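Local coordinates for putative cytoplasmic protein (Salmonella enterica subsp. enterica serovar Typhimurium, PDB 4J32), which probably hydrolyses peptidoglycan as a papain-like NlpC/P60 amidase effector of the type VI secretion system, and is held here in complex with its immunity protein Tai4, at residues P17-A22 and G121-I126; L24-V29 and I147-C152; G45-I48 and Y52-N55; F88-Y91 and D95-D98; P114-F119 and T141-S146. All blocks are in the same frame, centred on the assembly; numbering follows the deposited sequence. Where two conformers were deposited one is given.

Interaction 1. Residues P17-A22 and G121-I126; sequences PSFNEA and GKKGII
The aliphatic chain of Lys123 lies across one face of the Phe19 ring, a CH-pi contact that joins the N-terminal helix 19-28 to the entry of the inner strand 124-131 of the four-stranded antiparallel sheet of this papain-like fold. Lys123 CD is 3.6 Å from the ring centroid, and its direction is only 12° off the ring normal, which places the methylene over the middle of the ring. The neighbouring CG and CE meet the same face nearer the CD1 and CD2 sides, and the two side chains cross at about a right angle. The ring is carried to Lys123 with CG opposite the backbone N (chi1 170°); it also comes obliquely within 4.2 Å of Gly124 N, measured from Phe19 CD1. In the second shell, Trp23 meets the Phe19 ring with its plane inclined by about 30°, and backbone bonds tie Phe19 to Pro174 and Lys123 to Leu173, so that the C-terminal end of the chain adjoins both partners. The start of the helix is fixed by Ser18 at the N-cap. Its OG accepts from Glu21 N at 3.1 Å, and the same hydroxyl donates to Glu21 OE1 through the anti lone pair of that carboxylate oxygen.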
# COMPACT_ATOMS: atom_id res chain seq x y z
N PRO A 17 10.55 6.97 41.97
CA PRO A 17 9.38 6.13 42.34
C PRO A 17 9.85 4.91 43.13
O PRO A 17 10.90 4.35 42.82
CB PRO A 17 8.84 5.64 40.99
CG PRO A 17 9.46 6.49 39.94
CD PRO A 17 10.64 7.21 40.52
N SER A 18 9.07 4.48 44.12
CA SER A 18 9.41 3.22 44.80
C SER A 18 9.23 2.08 43.83
O SER A 18 8.36 2.13 42.96
CB SER A 18 8.58 2.99 46.06
OG SER A 18 7.29 2.51 45.76
N PHE A 19 10.07 1.06 43.95
CA PHE A 19 9.97 -0.07 43.03
C PHE A 19 8.55 -0.67 43.12
O PHE A 19 7.91 -0.92 42.10
CB PHE A 19 10.99 -1.17 43.35
CG PHE A 19 10.74 -2.43 42.55
CD1 PHE A 19 11.15 -2.52 41.23
CD2 PHE A 19 9.96 -3.46 43.11
CE1 PHE A 19 10.84 -3.66 40.47
CE2 PHE A 19 9.67 -4.59 42.38
CZ PHE A 19 10.10 -4.69 41.05
N ASN A 20 8.11 -0.92 44.34
CA ASN A 20 6.80 -1.58 44.54
C ASN A 20 5.66 -0.81 43.90
O ASN A 20 4.80 -1.40 43.23
CB ASN A 20 6.51 -1.79 46.03
CG ASN A 20 7.27 -2.98 46.59
OD1 ASN A 20 7.43 -4.00 45.90
ND2 ASN A 20 7.75 -2.87 47.83
N GLU A 21 5.64 0.52 44.09
CA GLU A 21 4.56 1.31 43.47
C GLU A 21 4.67 1.34 41.94
O GLU A 21 3.65 1.37 41.25
CB GLU A 21 4.53 2.73 44.01
CG GLU A 21 4.11 2.84 45.46
CD GLU A 21 4.19 4.26 45.94
OE1 GLU A 21 5.27 4.64 46.42
OE2 GLU A 21 3.17 4.99 45.80
N ALA A 22 5.89 1.38 41.43
CA ALA A 22 6.10 1.40 39.97
C ALA A 22 5.63 0.10 39.34
O ALA A 22 4.97 0.12 38.30
CB ALA A 22 7.57 1.65 39.66
N GLY A 121 19.64 -9.39 40.31
CA GLY A 121 19.87 -8.93 41.68
C GLY A 121 19.63 -7.45 41.94
O GLY A 121 19.73 -7.00 43.08
N LYS A 122 19.33 -6.70 40.88
CA LYS A 122 19.02 -5.29 41.01
C LYS A 122 17.71 -5.02 40.31
O LYS A 122 17.35 -5.73 39.37
CB LYS A 122 20.12 -4.43 40.40
CG LYS A 122 21.42 -4.51 41.23
CD LYS A 122 22.54 -3.75 40.62
CE LYS A 122 23.73 -3.80 41.58
NZ LYS A 122 24.89 -3.09 41.02
N LYS A 123 16.99 -4.00 40.77
CA LYS A 123 15.64 -3.75 40.23
C LYS A 123 15.37 -2.27 39.98
O LYS A 123 15.88 -1.40 40.70
CB LYS A 123 14.57 -4.36 41.14
CG LYS A 123 14.47 -3.75 42.54
CD LYS A 123 13.51 -4.54 43.42
CE LYS A 123 13.32 -3.85 44.79
NZ LYS A 123 14.57 -3.84 45.62
N GLY A 124 14.59 -1.98 38.93
CA GLY A 124 14.21 -0.60 38.63
C GLY A 124 13.83 -0.39 37.19
O GLY A 124 13.22 -1.27 36.59
N ILE A 125 14.17 0.77 36.63
CA ILE A 125 13.78 1.07 35.26
C ILE A 125 14.95 0.69 34.35
O ILE A 125 16.08 1.12 34.57
CB ILE A 125 13.47 2.58 35.11
CG1 ILE A 125 12.30 2.99 36.02
CG2 ILE A 125 13.21 2.92 33.63
CD1 ILE A 125 12.14 4.51 36.13
N ILE A 126 14.66 -0.12 33.33
CA ILE A 126 15.69 -0.57 32.39
C ILE A 126 15.45 -0.02 30.98
O ILE A 126 14.32 0.01 30.48
CB ILE A 126 15.83 -2.13 32.38
CG1 ILE A 126 17.09 -2.57 31.62
CG2 ILE A 126 14.57 -2.81 31.83
CD1 ILE A 126 17.64 -3.89 32.11

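Interaction 2. Residues L24-V29 and I147-C152; sequences LAFRKV and ICSDQC
Phe26 of helix 19-28 presents one ring face to Ser149, and these two residues account for most of the surface buried here, with Asp150 adding a smaller share. Ser149 OG sits 3.1 Å above the ring plane and over its centre; its distances to the six ring carbons differ little, the shortest being 3.3 Å to Phe26 CE2. Beside it, Ser149 CB makes a CH-pi contact, 3.7 Å from the centroid and 25° off the normal. The hydroxyl is brought over the ring by a chi1 of 49°, which sets OG between the backbone N and the carbonyl carbon of Ser149. That oxygen has polar partners as well: it is hydrogen-bonded to Leu142 N and, weakly, to Thr141 OG1, so strand 138-143 fixes the group that lies over the aromatic face. Asp150 comes to the rim instead. Its CB lies near the ring plane, 3.8 Å from Phe26 CZ, and the carboxylate is turned 81° from the ring. The carboxylate of Asp150 has its polar partners elsewhere: OD2 is hydrogen-bonded to His139 NE2 and OD1 weakly to Thr141 OG1. Both residues belong to a type I beta turn from Cys148 to Gln151, closed by Gln151 N to Cys148 O at 3.2 Å. The helix thus packs by an aromatic face against a turn that follows a sheet strand, and the Asp150-His139 pair is consistent with the histidine and orienting polar residue of papain-like NlpC/P60 active sites.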
# COMPACT_ATOMS: atom_id res chain seq x y z
N LEU A 24 3.46 -2.16 40.59
CA LEU A 24 2.01 -2.20 40.67
C LEU A 24 1.37 -1.37 39.56
O LEU A 24 0.41 -1.80 38.91
CB LEU A 24 1.57 -1.67 42.06
CG LEU A 24 0.11 -1.55 42.44
CD1 LEU A 24 0.05 -1.40 43.98
CD2 LEU A 24 -0.62 -0.38 41.75
N ALA A 25 1.84 -0.15 39.38
CA ALA A 25 1.22 0.74 38.39
C ALA A 25 1.39 0.17 36.96
O ALA A 25 0.46 0.17 36.16
CB ALA A 25 1.84 2.14 38.48
N PHE A 26 2.58 -0.34 36.68
CA PHE A 26 2.85 -0.94 35.35
C PHE A 26 1.84 -2.03 35.00
O PHE A 26 1.33 -2.08 33.87
CB PHE A 26 4.28 -1.48 35.26
CG PHE A 26 4.71 -1.81 33.83
CD1 PHE A 26 5.46 -0.90 33.09
CD2 PHE A 26 4.28 -3.00 33.22
CE1 PHE A 26 5.84 -1.19 31.76
CE2 PHE A 26 4.65 -3.31 31.88
CZ PHE A 26 5.41 -2.39 31.17
N ARG A 27 1.54 -2.90 35.97
CA ARG A 27 0.58 -3.97 35.76
C ARG A 27 -0.78 -3.46 35.28
O ARG A 27 -1.41 -4.12 34.44
CB ARG A 27 0.42 -4.80 37.04
CG ARG A 27 -0.46 -6.02 36.89
CD ARG A 27 -0.60 -6.78 38.20
NE ARG A 27 0.65 -7.38 38.63
CZ ARG A 27 1.31 -7.04 39.74
NH1 ARG A 27 0.81 -6.11 40.56
NH2 ARG A 27 2.42 -7.67 40.05
N LYS A 28 -1.22 -2.30 35.77
CA LYS A 28 -2.54 -1.76 35.40
C LYS A 28 -2.64 -1.50 33.90
O LYS A 28 -3.73 -1.48 33.34
CB LYS A 28 -2.85 -0.46 36.14
CG LYS A 28 -2.69 -0.50 37.68
CD LYS A 28 -3.28 -1.72 38.37
CE LYS A 28 -4.80 -1.69 38.43
NZ LYS A 28 -5.30 -2.83 39.30
N VAL A 29 -1.49 -1.28 33.27
CA VAL A 29 -1.45 -1.00 31.83
C VAL A 29 -0.68 -2.04 31.02
O VAL A 29 -0.34 -1.78 29.86
CB VAL A 29 -0.92 0.46 31.54
CG1 VAL A 29 -1.93 1.50 32.04
CG2 VAL A 29 0.48 0.69 32.16
N ILE A 147 13.01 -10.59 35.75
CA ILE A 147 12.15 -10.53 34.55
C ILE A 147 11.71 -9.08 34.32
O ILE A 147 11.73 -8.28 35.27
CB ILE A 147 10.85 -11.41 34.67
CG1 ILE A 147 9.96 -10.94 35.84
CG2 ILE A 147 11.19 -12.90 34.76
CD1 ILE A 147 8.50 -11.44 35.81
N CYS A 148 11.32 -8.75 33.09
CA CYS A 148 10.74 -7.44 32.80
C CYS A 148 9.26 -7.47 33.13
O CYS A 148 8.64 -8.53 33.13
CB CYS A 148 10.89 -7.07 31.32
SG CYS A 148 12.61 -6.93 30.79
N SER A 149 8.70 -6.29 33.37
CA SER A 149 7.28 -6.16 33.72
C SER A 149 6.37 -6.47 32.52
O SER A 149 5.20 -6.81 32.71
CB SER A 149 7.01 -4.75 34.23
OG SER A 149 7.57 -3.77 33.36
N ASP A 150 6.89 -6.35 31.30
CA ASP A 150 6.11 -6.69 30.11
C ASP A 150 6.61 -7.95 29.42
O ASP A 150 6.32 -8.18 28.24
CB ASP A 150 6.04 -5.51 29.12
CG ASP A 150 7.42 -4.99 28.71
OD1 ASP A 150 8.45 -5.42 29.26
OD2 ASP A 150 7.45 -4.14 27.80
N GLN A 151 7.33 -8.79 30.17
CA GLN A 151 7.89 -10.02 29.62
C GLN A 151 6.85 -10.82 28.85
O GLN A 151 7.15 -11.44 27.83
CB GLN A 151 8.56 -10.87 30.71
CG GLN A 151 9.54 -11.89 30.13
CD GLN A 151 10.92 -11.86 30.77
OE1 GLN A 151 11.55 -10.79 30.94
NE2 GLN A 151 11.44 -13.04 31.08
N CYS A 152 5.61 -10.74 29.33
CA CYS A 152 4.49 -11.45 28.71
C CYS A 152 4.23 -10.99 27.27
O CYS A 152 3.70 -11.77 26.47
CB CYS A 152 3.22 -11.34 29.57
SG CYS A 152 2.11 -9.97 29.15

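Interaction 3. Residues G45-I48 and Y52-N55; sequences GKNI and YFQN
Asn47 O receives two backbone N-H groups from the chain that turns back after helix 42-49. Tyr52 N is the nearer donor at 2.9 Å, approaching nearly along the C=O axis although its own N-H is bent to 134°; Phe53 N adds a weak bond at 3.5 Å. The same carbonyl oxygen lies in the plane of the Tyr52 ring at its edge, close to CD2. The side chain of Asn47 goes to the next ring. Its CB sits 3.4 Å above the Phe53 plane, offset toward the rim, and the amide is stacked on that ring with the planes 21° apart. Against Tyr52 the amide is instead turned by 78°, and Asn47 OD1 approaches Tyr52 CD2 at 3.8 Å. Both ends of this amide have partners: ND2 donates to Asn43 O one helical turn back, while OD1 bonds His55 NE2 of a periplasmic immunity-protein chain. Ile48 completes the packing, its CG1 3.9 Å from Phe53 CB, with the two side chains at about a right angle. Further along, Asn55 OD1 accepts from Cys57 N at the entrance to helix 57-67. His55 of the immunity chain also meets the Tyr52 ring edge-to-face, so the C-terminal end of helix 42-49 and the loop after it form part of the toxin-immunity interface of the Tae4/Tai4 complex.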
# COMPACT_ATOMS: atom_id res chain seq x y z
N GLY A 45 -6.40 7.81 24.71
CA GLY A 45 -7.44 6.95 24.14
C GLY A 45 -7.86 7.30 22.72
O GLY A 45 -8.00 6.41 21.86
N LYS A 46 -8.09 8.58 22.46
CA LYS A 46 -8.46 9.05 21.13
C LYS A 46 -7.43 8.69 20.06
O LYS A 46 -7.79 8.24 18.97
CB LYS A 46 -8.71 10.56 21.16
CG LYS A 46 -10.00 10.89 21.91
CD LYS A 46 -10.39 12.34 21.75
CE LYS A 46 -11.68 12.61 22.51
NZ LYS A 46 -11.91 14.07 22.68
N ASN A 47 -6.15 8.87 20.39
CA ASN A 47 -5.09 8.53 19.45
C ASN A 47 -4.92 7.04 19.24
O ASN A 47 -4.60 6.61 18.12
CB ASN A 47 -3.76 9.17 19.85
CG ASN A 47 -3.69 10.63 19.44
OD1 ASN A 47 -3.50 10.95 18.27
ND2 ASN A 47 -3.89 11.52 20.41
N ILE A 48 -5.14 6.27 20.29
CA ILE A 48 -5.15 4.80 20.17
C ILE A 48 -6.34 4.28 19.36
O ILE A 48 -6.18 3.43 18.47
CB ILE A 48 -4.99 4.15 21.55
CG1 ILE A 48 -3.54 4.33 22.03
CG2 ILE A 48 -5.40 2.66 21.53
CD1 ILE A 48 -3.37 3.99 23.51
N TYR A 52 -3.27 5.86 15.71
CA TYR A 52 -2.02 6.63 15.59
C TYR A 52 -0.93 6.09 16.48
O TYR A 52 0.25 6.20 16.13
CB TYR A 52 -2.23 8.10 15.96
CG TYR A 52 -3.23 8.81 15.08
CD1 TYR A 52 -2.81 9.50 13.95
CD2 TYR A 52 -4.59 8.79 15.39
CE1 TYR A 52 -3.73 10.14 13.12
CE2 TYR A 52 -5.52 9.44 14.57
CZ TYR A 52 -5.07 10.11 13.43
OH TYR A 52 -5.97 10.77 12.63
N PHE A 53 -1.30 5.58 17.65
CA PHE A 53 -0.29 4.98 18.55
C PHE A 53 -0.53 3.49 18.56
O PHE A 53 -1.67 3.06 18.75
CB PHE A 53 -0.45 5.48 19.99
CG PHE A 53 -0.34 6.98 20.15
CD1 PHE A 53 0.34 7.77 19.22
CD2 PHE A 53 -0.86 7.58 21.31
CE1 PHE A 53 0.47 9.15 19.39
CE2 PHE A 53 -0.75 8.97 21.49
CZ PHE A 53 -0.10 9.75 20.53
N GLN A 54 0.54 2.73 18.35
CA GLN A 54 0.49 1.26 18.39
C GLN A 54 1.52 0.67 19.34
O GLN A 54 1.39 -0.49 19.76
CB GLN A 54 0.70 0.69 16.96
CG GLN A 54 -0.39 1.08 15.97
CD GLN A 54 -1.72 0.36 16.25
OE1 GLN A 54 -1.94 -0.73 15.78
NE2 GLN A 54 -2.57 0.98 17.06
N ASN A 55 2.56 1.44 19.65
CA ASN A 55 3.61 0.99 20.59
C ASN A 55 3.31 1.54 21.99
O ASN A 55 3.50 2.73 22.24
CB ASN A 55 5.02 1.42 20.15
CG ASN A 55 6.12 0.80 21.03
OD1 ASN A 55 5.82 0.13 22.03
ND2 ASN A 55 7.38 1.01 20.65

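Interaction 4. Residues F88-Y91 and D95-D98; sequences FYIY and DMID
Around the two flat groups, the Tyr91 ring and the Asp95 carboxylate, a water molecule does the joining: it lies over the centre of one face of the Tyr91 ring. It accepts from Tyr91 N at 3.2 Å and donates to Asp95 OD2 at 2.8 Å, so that the backbone leaving strand 88-90 is bridged to the first turn of helix 93-103. Phe53 stacks on the Tyr91 ring, and Val51 of a periplasmic immunity-protein chain packs on the same residue. The carboxylate is also bonded, weakly, to Ala79 N through OD2. This is a tight strand-to-helix connection in the helical half of the papain-like fold, and Ile90 packs on the start of the helix. The CG2 branch, set opposite the backbone N of Ile90, does most of the touching: it lies 3.6 Å from Asp95 CB and 3.7 Å from Met96 N. Met96 folds back toward the strand through two bends in its chain, which bring its CE within 4.1 Å of Ile90 CB; this approach rests on one of two modelled conformers and is therefore less certain. Helix 57-67 adjoins these residues, and its Ser62 touches the Met96 side chain and bonds Ile90 N through its OG.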
# COMPACT_ATOMS: atom_id res chain seq x y z
N PHE A 88 0.11 13.73 31.62
CA PHE A 88 0.71 13.69 30.28
C PHE A 88 1.50 12.44 30.00
O PHE A 88 2.19 11.92 30.89
CB PHE A 88 1.56 14.94 30.04
CG PHE A 88 0.83 16.22 30.33
CD1 PHE A 88 -0.06 16.75 29.39
CD2 PHE A 88 0.97 16.85 31.56
CE1 PHE A 88 -0.79 17.92 29.69
CE2 PHE A 88 0.26 18.02 31.86
CZ PHE A 88 -0.63 18.55 30.92
N TYR A 89 1.41 11.99 28.75
CA TYR A 89 1.91 10.68 28.32
C TYR A 89 2.76 10.83 27.08
O TYR A 89 2.26 11.22 26.02
CB TYR A 89 0.72 9.73 28.07
CG TYR A 89 -0.04 9.43 29.34
CD1 TYR A 89 0.23 8.28 30.07
CD2 TYR A 89 -0.99 10.34 29.84
CE1 TYR A 89 -0.43 8.01 31.27
CE2 TYR A 89 -1.66 10.08 31.05
CZ TYR A 89 -1.37 8.91 31.74
OH TYR A 89 -2.01 8.65 32.92
N ILE A 90 4.05 10.53 27.24
CA ILE A 90 5.01 10.52 26.14
C ILE A 90 4.76 9.29 25.27
O ILE A 90 4.54 8.19 25.78
CB ILE A 90 6.46 10.56 26.71
CG1 ILE A 90 6.76 11.97 27.27
CG2 ILE A 90 7.52 10.08 25.66
CD1 ILE A 90 8.11 12.04 28.07
N TYR A 91 4.80 9.47 23.95
CA TYR A 91 4.38 8.40 23.04
C TYR A 91 5.48 7.87 22.12
O TYR A 91 5.24 6.95 21.32
CB TYR A 91 3.10 8.78 22.28
CG TYR A 91 3.19 10.07 21.45
CD1 TYR A 91 3.71 10.05 20.17
CD2 TYR A 91 2.74 11.29 21.97
CE1 TYR A 91 3.78 11.21 19.38
CE2 TYR A 91 2.79 12.46 21.19
CZ TYR A 91 3.29 12.41 19.89
OH TYR A 91 3.38 13.53 19.11
N ASP A 95 11.92 9.49 22.99
CA ASP A 95 11.61 10.59 23.91
C ASP A 95 11.58 10.12 25.35
O ASP A 95 12.10 10.79 26.23
CB ASP A 95 10.26 11.26 23.56
CG ASP A 95 10.38 12.25 22.41
OD1 ASP A 95 11.53 12.54 21.95
OD2 ASP A 95 9.33 12.74 21.96
N MET A 96 11.01 8.94 25.59
CA MET A 96 10.94 8.41 26.95
C MET A 96 12.34 8.13 27.46
O MET A 96 12.66 8.46 28.62
CB MET A 96 10.09 7.13 27.03
CG MET A 96 10.12 6.47 28.43
SD MET A 96 9.68 7.55 29.83
CE MET A 96 7.98 8.00 29.48
N ILE A 97 13.18 7.56 26.61
CA ILE A 97 14.58 7.32 26.97
C ILE A 97 15.28 8.63 27.35
O ILE A 97 15.93 8.71 28.42
CB ILE A 97 15.34 6.58 25.83
CG1 ILE A 97 14.77 5.17 25.70
CG2 ILE A 97 16.85 6.50 26.18
CD1 ILE A 97 15.29 4.37 24.48
N ASP A 98 15.13 9.65 26.52
CA ASP A 98 15.78 10.94 26.77
C ASP A 98 15.23 11.60 28.03
O ASP A 98 15.99 12.21 28.80
CB ASP A 98 15.64 11.87 25.57
CG ASP A 98 16.53 11.48 24.41
OD1 ASP A 98 17.63 10.90 24.64
OD2 ASP A 98 16.14 11.76 23.27
O HOH W 1 6.99 11.35 22.60

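Interaction 5. Residues P114-F119 and T141-S146; sequences PKQSDF and TLWNGS
Trp143 carries this contact from strand 138-143 into the 3-10 turn 116-119. Its CB points to that turn, and CG lies opposite the backbone N, which carries the indole to Phe119. Along the five-membered ring, CD1 passes 3.9 Å from Phe119 O, and NE1 then donates to that oxygen at 2.8 Å with an N-H...O angle of 154°. The bond is not ideal in direction: NE1 stands 57° out of the carbonyl plane of Phe119, and the oxygen is slightly tilted from the indole plane. At CE2 the ring is met by Phe119 CB, 3.6 Å away and over one face. The opposite face has the backbone N atoms of Gly145 and Ser146 above it, toward the rim, so the indole is sandwiched between its own following turn and Phe119 CB. Farther out, Trp143 CZ2 approaches Gln116 O at 3.8 Å. At the tip, Trp143 CH2 is 3.9 Å from the same Gln116 O, and CZ3, on the other side of CH2, meets Gln116 NE2. The Gln116 amide is inclined 63° to the indole. Asn144 OD1 accepts from Ser146 N, shaping the return of the chain as an Asx turn at the end of an outer strand of the antiparallel sheet.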
# COMPACT_ATOMS: atom_id res chain seq x y z
N PRO A 114 24.67 -6.04 26.45
CA PRO A 114 24.07 -6.60 27.66
C PRO A 114 23.33 -7.92 27.43
O PRO A 114 22.82 -8.17 26.32
CB PRO A 114 23.11 -5.50 28.10
CG PRO A 114 22.66 -4.88 26.82
CD PRO A 114 23.91 -4.86 25.98
N LYS A 115 23.32 -8.75 28.47
CA LYS A 115 22.47 -9.94 28.54
C LYS A 115 21.64 -9.79 29.81
O LYS A 115 22.04 -9.07 30.73
CB LYS A 115 23.29 -11.23 28.66
CG LYS A 115 24.59 -11.30 27.89
CD LYS A 115 25.38 -12.55 28.28
CE LYS A 115 25.90 -12.50 29.72
NZ LYS A 115 27.24 -11.82 29.88
N GLN A 116 20.51 -10.47 29.88
CA GLN A 116 19.64 -10.38 31.05
C GLN A 116 20.40 -10.70 32.34
O GLN A 116 20.18 -10.08 33.37
CB GLN A 116 18.43 -11.30 30.89
CG GLN A 116 17.38 -10.74 29.94
CD GLN A 116 15.99 -11.29 30.22
OE1 GLN A 116 15.84 -12.45 30.61
NE2 GLN A 116 14.98 -10.46 30.03
N SER A 117 21.30 -11.68 32.27
CA SER A 117 22.08 -12.11 33.43
C SER A 117 22.90 -10.98 34.08
O SER A 117 23.16 -11.02 35.28
CB SER A 117 22.94 -13.33 33.08
OG SER A 117 24.01 -13.00 32.22
N ASP A 118 23.26 -9.96 33.28
CA ASP A 118 24.04 -8.80 33.76
C ASP A 118 23.25 -7.95 34.76
O ASP A 118 23.83 -7.15 35.51
CB ASP A 118 24.47 -7.92 32.59
CG ASP A 118 25.44 -8.61 31.65
OD1 ASP A 118 26.30 -9.40 32.11
OD2 ASP A 118 25.36 -8.34 30.44
N PHE A 119 21.93 -8.11 34.78
CA PHE A 119 21.07 -7.25 35.59
C PHE A 119 20.47 -7.97 36.78
O PHE A 119 19.67 -7.41 37.53
CB PHE A 119 19.99 -6.59 34.71
CG PHE A 119 20.55 -5.66 33.69
CD1 PHE A 119 20.76 -4.31 33.99
CD2 PHE A 119 20.94 -6.15 32.44
CE1 PHE A 119 21.32 -3.46 33.03
CE2 PHE A 119 21.51 -5.31 31.48
CZ PHE A 119 21.70 -3.96 31.78
N THR A 141 11.40 -0.38 30.06
CA THR A 141 10.43 -1.14 30.88
C THR A 141 10.92 -1.23 32.34
O THR A 141 11.91 -0.60 32.70
CB THR A 141 10.13 -2.54 30.27
OG1 THR A 141 8.97 -3.12 30.91
CG2 THR A 141 11.31 -3.46 30.37
N LEU A 142 10.20 -1.98 33.17
CA LEU A 142 10.66 -2.25 34.53
C LEU A 142 11.28 -3.63 34.60
O LEU A 142 10.96 -4.51 33.78
CB LEU A 142 9.51 -2.14 35.55
CG LEU A 142 8.77 -0.80 35.57
CD1 LEU A 142 7.71 -0.89 36.63
CD2 LEU A 142 9.72 0.34 35.87
N TRP A 143 12.16 -3.80 35.57
CA TRP A 143 12.94 -5.01 35.75
C TRP A 143 12.97 -5.30 37.24
O TRP A 143 13.32 -4.41 38.04
CB TRP A 143 14.35 -4.79 35.16
CG TRP A 143 15.37 -5.82 35.52
CD1 TRP A 143 16.34 -5.73 36.49
CD2 TRP A 143 15.54 -7.11 34.91
NE1 TRP A 143 17.10 -6.89 36.51
CE2 TRP A 143 16.63 -7.74 35.55
CE3 TRP A 143 14.89 -7.78 33.87
CZ2 TRP A 143 17.07 -9.02 35.20
CZ3 TRP A 143 15.32 -9.05 33.51
CH2 TRP A 143 16.41 -9.65 34.18
N ASN A 144 12.61 -6.52 37.63
CA ASN A 144 12.55 -6.82 39.07
C ASN A 144 13.73 -7.64 39.60
O ASN A 144 13.64 -8.22 40.70
CB ASN A 144 11.21 -7.50 39.42
CG ASN A 144 11.15 -8.94 38.94
OD1 ASN A 144 12.06 -9.41 38.24
ND2 ASN A 144 10.09 -9.64 39.31
N GLY A 145 14.82 -7.70 38.83
CA GLY A 145 15.97 -8.53 39.17
C GLY A 145 16.00 -9.88 38.47
O GLY A 145 17.03 -10.56 38.45
N SER A 146 14.86 -10.27 37.90
CA SER A 146 14.68 -11.57 37.25
C SER A 146 14.01 -11.46 35.88
O SER A 146 14.38 -12.19 34.96
CB SER A 146 13.80 -12.47 38.11
OG SER A 146 14.37 -12.64 39.39

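Interactions 1 and 2, both buried, share helix 19-28: each uses a phenylalanine face, but interaction 1 sets a lysine chain over it and interaction 2 a serine hydroxyl held by the sheet. Interaction 5 touches both through strand 138-143, since Gly124 N lies 2.9 Å from Trp143 O and Ser149 N 2.9 Å from Leu142 O. With the exposed Gln116 it is the partly buried contact, and the one of these three with a direct hydrogen bond between its segments. On the helical side, interactions 3 and 4 meet where Phe53 stacks on Tyr91; both are short-range and buried, one built on a shared carbonyl, the other on apolar packing and water.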